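PDB 1VJ0: alcohol dehydrogenase, zinc-containing from Thermotoga maritima, which probably catalyses the oxidation of alcohols or the reverse reduction, as a zinc-containing member of the medium-chain dehydrogenase/reductase family. Local coordinates for residues 211-214 with 215-219; 249-252 with 253-256; 336-339 with 340-344. One frame throughout, in Å; residues are numbered along the deposited sequence.

Contact 1 of 3, residues 211-214 with 215-219; sequences GVVI and ARSLG
The carbonyl oxygen of Val213 is gripped twice by a single residue, Ser217, one helical turn further on. Ser217 N donates to Val213 O at 2.8 Å, the regular helical bond, while Ser217 OG donates to the same Val213 O at 2.7 Å. The two donors come in from opposite faces of the carbonyl plane, and the hydroxyl stands 36° out of it. What allows this is the serine torsion: OG lies beside its own backbone N and opposite the carbonyl carbon (chi1 -59°), folded back over the preceding turn. The hydroxyl of this buried serine thereby finds an acceptor within its own helix.

One residue on, the same spacing joins apolar groups. Ile214 and Leu218 run side by side in the same direction, and Ile214 CG2 rests on Leu218 CD1 at 3.7 Å, while Leu218 N bonds to Ile214 O at 3.0 Å. The helix then stops in a Schellman motif at Gly219, whose positive phi (98°) turns the chain away and whose N bonds to Arg216 O and, weakly, to Ala215 O.

Helix 206-217 is the crossover of the beta-alpha-beta unit 198-202, 206-217, 222-227 in the Rossmann-type domain. Ala215 faces Val199 and Val223 of those strands, Arg216 reaches a salt bridge with Asp242, and Ile214 and Leu218 pack on Phe187 of helix 170-188.

Contact 2 of 3, residues 249-252 with 253-256; sequences ETSV and EERR
Ser251 and Glu254 face each other in a capping box at the start of helix 252-262, each side chain taking the other's backbone N-H. Glu254 N donates to Ser251 OG at 3.0 Å in an almost straight bond (169°), and Ser251 N returns one to Glu254 OE1, also at 3.0 Å. The serine hydroxyl sits between its own N and carbonyl carbon (chi1 69°), which turns it in under the first helical turn. The glutamate runs extended beyond CG, back along the chain, and presents the anti side of OE1, with the serine N 23° out of the carboxylate plane. A negative group at this N-terminal end would probably be favoured by the helix dipole.

Arg255 crosses Thr250 at a slant. Its chain bends at chi3 and brings the guanidinium back to the residues before the helix, where Thr250 OG1 lies near the guanidinium plane and takes a bond from Arg255 NH1 at 2.9 Å. A second, weak bond from NH1 goes to Thr250 O, which also lies at the guanidinium edge. The threonine hydroxyl has a further partner in Asn246 O, and Arg255 NE forms a salt bridge with Glu283, so the arginine connects the lead-in of its own helix to helix 280-287.

One face of the guanidinium lies against the backbone of Val252, whose CA is 3.7 Å above the plane and offset toward the rim; beside it, Val252 CG2 approaches Arg255 NH2 to 3.5 Å.

Contact 3 of 3, residues 336-339 with 340-344; sequences VSIT and SRNYQ
The helical backbone of 336-339 keeps its regular pattern as far as Ser340 N to Val336 O (3.0 Å), then tightens: Arg341 N keeps only a weak bond to Ser337 O and donates also to Ile338 O, and Asn342 N to Thr339 O, both three residues back, and Asn342 is extended in phi (-139°). Side chains take up the carbonyls of this last turn. Ser340 OG, placed between its own N and carbonyl carbon (chi1 77°), donates to Ser337 O at 2.7 Å. Asn342 lies alongside Ile338, and its ND2 donates to Ile338 O at 2.8 Å, with that oxygen close to the amide plane. Ile338 O thus has two donors, Arg341 N and Asn342 ND2, arriving from opposite faces of its plane.

A short non-helical link joins helices 329-340 and 343-346. Asn342 is the N-cap of the second, yet its side chain makes no capping bond there and serves the end of the first helix instead. Across this link, the side chains of Thr339 and Tyr343 cross at about a right angle; Thr339 O lies over one face of the ring, 3.7 Å above the plane and offset toward the rim, and Thr339 CG2 is 4.0 Å from Tyr343 CE1. Tyr343 OH is hydrogen-bonded to Asp168. Ile338 packs on Tyr184 of helix 170-188, and Ser337 OG is hydrogen-bonded to Glu221 of the second subunit.

In the fold
Followed from the N terminus, the three contacts come in series, without nesting or crossing, and each is local to a single stretch of chain. Contact 1 ends helix 206-217, the first crossover of the parallel Rossmann-type sheet. Contact 2 begins helix 252-262, after strand 243-246 at one edge of that sheet within the chain, and stands apart: its nearest atoms are about 15 Å from contact 1 and about 25 Å from contact 3. Contact 3, at the break between helices 329-340 and 343-346, returns to contact 1, where Val213 CG1 meets Asn342 CG at 3.4 Å. These two helix ends join each other, pack on helix 170-188, and reach the second subunit.

Contact 1 of 3, residues 211-214 with 215-219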
loop_
_atom_site.group_PDB
_atom_site.type_symbol
_atom_site.label_atom_id
_atom_site.label_comp_id
_atom_site.label_asym_id
_atom_site.label_seq_id
_atom_site.Cartn_x
_atom_site.Cartn_y
_atom_site.Cartn_z
ATOM N N GLY A 211 -16.645 -15.006 -5.523
ATOM C CA GLY A 211 -16.011 -14.534 -4.271
ATOM C C GLY A 211 -15.450 -15.689 -3.453
ATOM O O GLY A 211 -14.346 -15.593 -2.913
ATOM N N VAL A 212 -16.220 -16.784 -3.352
ATOM C CA VAL A 212 -15.778 -17.984 -2.609
ATOM C C VAL A 212 -14.471 -18.533 -3.185
ATOM O O VAL A 212 -13.479 -18.724 -2.454
ATOM C CB VAL A 212 -16.870 -19.105 -2.598
ATOM C CG1 VAL A 212 -16.335 -20.409 -1.975
ATOM C CG2 VAL A 212 -18.124 -18.617 -1.795
ATOM N N VAL A 213 -14.444 -18.757 -4.492
ATOM C CA VAL A 213 -13.269 -19.283 -5.169
ATOM C C VAL A 213 -12.074 -18.314 -5.120
ATOM O O VAL A 213 -10.928 -18.742 -4.901
ATOM C CB VAL A 213 -13.644 -19.685 -6.614
ATOM C CG1 VAL A 213 -12.432 -20.065 -7.451
ATOM C CG2 VAL A 213 -14.663 -20.805 -6.586
ATOM N N ILE A 214 -12.329 -17.010 -5.244
ATOM C CA ILE A 214 -11.269 -16.025 -5.198
ATOM C C ILE A 214 -10.737 -16.000 -3.792
ATOM O O ILE A 214 -9.523 -16.031 -3.623
ATOM C CB ILE A 214 -11.746 -14.660 -5.646
ATOM C CG1 ILE A 214 -12.071 -14.683 -7.154
ATOM C CG2 ILE A 214 -10.766 -13.536 -5.308
ATOM C CD1 ILE A 214 -13.072 -13.555 -7.547
ATOM N N ALA A 215 -11.615 -15.972 -2.797
ATOM C CA ALA A 215 -11.148 -15.957 -1.390
ATOM C C ALA A 215 -10.245 -17.141 -1.100
ATOM O O ALA A 215 -9.178 -16.997 -0.521
ATOM C CB ALA A 215 -12.329 -15.943 -0.405
ATOM N N ARG A 216 -10.690 -18.322 -1.525
ATOM C CA ARG A 216 -9.911 -19.554 -1.355
ATOM C C ARG A 216 -8.557 -19.434 -2.090
ATOM O O ARG A 216 -7.525 -19.742 -1.536
ATOM C CB ARG A 216 -10.682 -20.757 -1.892
ATOM C CG ARG A 216 -11.652 -21.403 -0.944
ATOM C CD ARG A 216 -11.030 -22.521 -0.022
ATOM N NE ARG A 216 -10.459 -21.936 1.196
ATOM C CZ ARG A 216 -11.050 -21.856 2.385
ATOM N NH1 ARG A 216 -12.269 -22.330 2.569
ATOM N NH2 ARG A 216 -10.411 -21.291 3.406
ATOM N N SER A 217 -8.578 -18.952 -3.326
ATOM C CA SER A 217 -7.383 -18.874 -4.140
ATOM C C SER A 217 -6.311 -17.917 -3.637
ATOM O O SER A 217 -5.133 -18.168 -3.849
ATOM C CB SER A 217 -7.763 -18.512 -5.576
ATOM O OG SER A 217 -8.633 -19.498 -6.088
ATOM N N LEU A 218 -6.735 -16.864 -2.953
ATOM C CA LEU A 218 -5.825 -15.858 -2.368
ATOM C C LEU A 218 -5.345 -16.263 -0.969
ATOM O O LEU A 218 -4.495 -15.607 -0.389
ATOM C CB LEU A 218 -6.520 -14.509 -2.311
ATOM C CG LEU A 218 -6.920 -13.932 -3.676
ATOM C CD1 LEU A 218 -7.609 -12.603 -3.540
ATOM C CD2 LEU A 218 -5.711 -13.822 -4.597
ATOM N N GLY A 219 -5.870 -17.362 -0.460
ATOM C CA GLY A 219 -5.332 -17.972 0.744
ATOM C C GLY A 219 -6.058 -17.632 2.031
ATOM O O GLY A 219 -5.489 -17.794 3.121
#

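Contact 2 of 3, residues 249-252 with 253-256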
loop_
_atom_site.group_PDB
_atom_site.type_symbol
_atom_site.label_atom_id
_atom_site.label_comp_id
_atom_site.label_asym_id
_atom_site.label_seq_id
_atom_site.Cartn_x
_atom_site.Cartn_y
_atom_site.Cartn_z
ATOM N N GLU A 249 -33.316 -18.785 8.058
ATOM C CA GLU A 249 -33.561 -19.860 9.034
ATOM C C GLU A 249 -32.803 -19.692 10.352
ATOM O O GLU A 249 -32.819 -20.598 11.189
ATOM C CB GLU A 249 -33.204 -21.228 8.451
ATOM C CG GLU A 249 -33.851 -21.541 7.127
ATOM C CD GLU A 249 -35.325 -21.706 7.233
ATOM O OE1 GLU A 249 -35.805 -22.209 8.277
ATOM O OE2 GLU A 249 -36.018 -21.338 6.251
ATOM N N THR A 250 -32.154 -18.552 10.489
ATOM C CA THR A 250 -31.380 -18.167 11.654
ATOM C C THR A 250 -31.713 -16.709 11.994
ATOM O O THR A 250 -32.144 -15.958 11.118
ATOM C CB THR A 250 -29.835 -18.229 11.371
ATOM O OG1 THR A 250 -29.468 -17.517 10.196
ATOM C CG2 THR A 250 -29.351 -19.607 11.083
ATOM N N SER A 251 -31.462 -16.296 13.235
ATOM C CA SER A 251 -31.493 -14.878 13.571
ATOM C C SER A 251 -30.156 -14.202 13.275
ATOM O O SER A 251 -29.103 -14.837 13.173
ATOM C CB SER A 251 -31.828 -14.703 15.056
ATOM O OG SER A 251 -30.750 -15.153 15.861
ATOM N N VAL A 252 -30.202 -12.883 13.132
ATOM C CA VAL A 252 -29.015 -12.079 12.994
ATOM C C VAL A 252 -28.060 -12.383 14.173
ATOM O O VAL A 252 -26.847 -12.493 13.989
ATOM C CB VAL A 252 -29.384 -10.560 13.007
ATOM C CG1 VAL A 252 -28.146 -9.714 13.042
ATOM C CG2 VAL A 252 -30.219 -10.203 11.795
ATOM N N GLU A 253 -28.624 -12.539 15.371
ATOM C CA GLU A 253 -27.802 -12.781 16.564
ATOM C C GLU A 253 -27.041 -14.124 16.476
ATOM O O GLU A 253 -25.838 -14.173 16.812
ATOM C CB GLU A 253 -28.612 -12.689 17.860
ATOM C CG GLU A 253 -29.210 -11.295 18.087
ATOM C CD GLU A 253 -30.688 -11.150 17.647
ATOM O OE1 GLU A 253 -31.121 -11.676 16.575
ATOM O OE2 GLU A 253 -31.452 -10.475 18.404
ATOM N N GLU A 254 -27.757 -15.192 16.043
ATOM C CA GLU A 254 -27.135 -16.511 15.785
ATOM C C GLU A 254 -26.012 -16.454 14.781
ATOM O O GLU A 254 -24.978 -17.085 14.969
ATOM C CB GLU A 254 -28.164 -17.511 15.265
ATOM C CG GLU A 254 -29.106 -17.940 16.329
ATOM C CD GLU A 254 -30.150 -18.921 15.831
ATOM O OE1 GLU A 254 -30.688 -18.756 14.730
ATOM O OE2 GLU A 254 -30.383 -19.867 16.555
ATOM N N ARG A 255 -26.195 -15.683 13.698
ATOM C CA ARG A 255 -25.158 -15.613 12.689
ATOM C C ARG A 255 -23.936 -14.849 13.217
ATOM O O ARG A 255 -22.796 -15.167 12.897
ATOM C CB ARG A 255 -25.688 -14.951 11.450
ATOM C CG ARG A 255 -26.773 -15.815 10.801
ATOM C CD ARG A 255 -27.092 -15.355 9.414
ATOM N NE ARG A 255 -27.732 -14.034 9.315
ATOM C CZ ARG A 255 -29.032 -13.783 9.509
ATOM N NH1 ARG A 255 -29.863 -14.705 9.942
ATOM N NH2 ARG A 255 -29.521 -12.545 9.323
ATOM N N ARG A 256 -24.183 -13.834 14.020
ATOM C CA ARG A 256 -23.091 -13.084 14.576
ATOM C C ARG A 256 -22.285 -13.942 15.556
ATOM O O ARG A 256 -21.049 -13.936 15.519
ATOM C CB ARG A 256 -23.620 -11.859 15.248
ATOM C CG ARG A 256 -22.564 -10.941 15.702
ATOM C CD ARG A 256 -23.112 -9.689 16.304
ATOM N NE ARG A 256 -22.158 -9.230 17.299
ATOM C CZ ARG A 256 -21.934 -7.952 17.614
ATOM N NH1 ARG A 256 -22.617 -6.964 17.018
ATOM N NH2 ARG A 256 -21.019 -7.661 18.543
#

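Contact 3 of 3, residues 336-339 with 340-344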
loop_
_atom_site.group_PDB
_atom_site.type_symbol
_atom_site.label_atom_id
_atom_site.label_comp_id
_atom_site.label_asym_id
_atom_site.label_seq_id
_atom_site.Cartn_x
_atom_site.Cartn_y
_atom_site.Cartn_z
ATOM N N VAL A 336 -9.153 -14.140 -15.121
ATOM C CA VAL A 336 -8.935 -15.229 -16.037
ATOM C C VAL A 336 -7.931 -16.217 -15.434
ATOM O O VAL A 336 -8.166 -17.425 -15.493
ATOM C CB VAL A 336 -8.473 -14.707 -17.427
ATOM C CG1 VAL A 336 -7.947 -15.815 -18.304
ATOM C CG2 VAL A 336 -9.593 -13.945 -18.098
ATOM N N SER A 337 -6.851 -15.738 -14.805
ATOM C CA SER A 337 -5.868 -16.679 -14.192
ATOM C C SER A 337 -6.486 -17.530 -13.071
ATOM O O SER A 337 -6.334 -18.765 -13.056
ATOM C CB SER A 337 -4.602 -15.942 -13.723
ATOM O OG SER A 337 -3.690 -16.835 -13.071
ATOM N N ILE A 338 -7.196 -16.887 -12.145
ATOM C CA ILE A 338 -7.845 -17.642 -11.055
ATOM C C ILE A 338 -8.864 -18.631 -11.609
ATOM O O ILE A 338 -8.934 -19.802 -11.205
ATOM C CB ILE A 338 -8.492 -16.687 -10.050
ATOM C CG1 ILE A 338 -7.412 -15.929 -9.269
ATOM C CG2 ILE A 338 -9.360 -17.437 -9.043
ATOM C CD1 ILE A 338 -8.006 -14.655 -8.533
ATOM N N THR A 339 -9.670 -18.144 -12.540
ATOM C CA THR A 339 -10.726 -18.938 -13.123
ATOM C C THR A 339 -10.146 -20.222 -13.771
ATOM O O THR A 339 -10.680 -21.319 -13.603
ATOM C CB THR A 339 -11.530 -18.090 -14.104
ATOM O OG1 THR A 339 -12.213 -17.049 -13.393
ATOM C CG2 THR A 339 -12.637 -18.920 -14.753
ATOM N N SER A 340 -9.016 -20.062 -14.462
ATOM C CA SER A 340 -8.383 -21.125 -15.226
ATOM C C SER A 340 -7.886 -22.267 -14.328
ATOM O O SER A 340 -7.734 -23.375 -14.801
ATOM C CB SER A 340 -7.231 -20.551 -16.052
ATOM O OG SER A 340 -6.119 -20.319 -15.194
ATOM N N ARG A 341 -7.638 -21.994 -13.051
ATOM C CA ARG A 341 -7.335 -23.044 -12.096
ATOM C C ARG A 341 -8.581 -23.610 -11.423
ATOM O O ARG A 341 -8.461 -24.443 -10.557
ATOM C CB ARG A 341 -6.397 -22.557 -11.022
ATOM C CG ARG A 341 -5.044 -22.035 -11.527
ATOM C CD ARG A 341 -4.099 -21.603 -10.383
ATOM N NE ARG A 341 -4.408 -20.266 -9.828
ATOM C CZ ARG A 341 -4.754 -20.012 -8.549
ATOM N NH1 ARG A 341 -4.904 -20.985 -7.631
ATOM N NH2 ARG A 341 -4.999 -18.741 -8.203
ATOM N N ASN A 342 -9.773 -23.151 -11.792
ATOM C CA ASN A 342 -10.978 -23.579 -11.077
ATOM C C ASN A 342 -12.149 -23.862 -12.005
ATOM O O ASN A 342 -13.345 -23.743 -11.608
ATOM C CB ASN A 342 -11.337 -22.479 -10.087
ATOM C CG ASN A 342 -10.352 -22.367 -8.952
ATOM O OD1 ASN A 342 -10.410 -23.139 -8.024
ATOM N ND2 ASN A 342 -9.507 -21.352 -8.988
ATOM N N TYR A 343 -11.840 -24.250 -13.235
ATOM C CA TYR A 343 -12.898 -24.525 -14.216
ATOM C C TYR A 343 -13.927 -25.543 -13.735
ATOM O O TYR A 343 -15.116 -25.349 -13.915
ATOM C CB TYR A 343 -12.315 -25.033 -15.559
ATOM C CG TYR A 343 -11.647 -23.959 -16.402
ATOM C CD1 TYR A 343 -12.276 -22.741 -16.629
ATOM C CD2 TYR A 343 -10.414 -24.183 -17.012
ATOM C CE1 TYR A 343 -11.691 -21.737 -17.399
ATOM C CE2 TYR A 343 -9.804 -23.172 -17.794
ATOM C CZ TYR A 343 -10.467 -21.955 -17.994
ATOM O OH TYR A 343 -9.929 -20.923 -18.748
ATOM N N GLN A 344 -13.492 -26.642 -13.163
ATOM C CA GLN A 344 -14.442 -27.655 -12.755
ATOM C C GLN A 344 -15.384 -27.194 -11.623
ATOM O O GLN A 344 -16.567 -27.530 -11.623
ATOM C CB GLN A 344 -13.718 -28.936 -12.361
ATOM C CG GLN A 344 -13.228 -29.775 -13.562
ATOM C CD GLN A 344 -12.417 -30.989 -13.110
ATOM O OE1 GLN A 344 -12.886 -32.135 -13.238
ATOM N NE2 GLN A 344 -11.218 -30.739 -12.515
#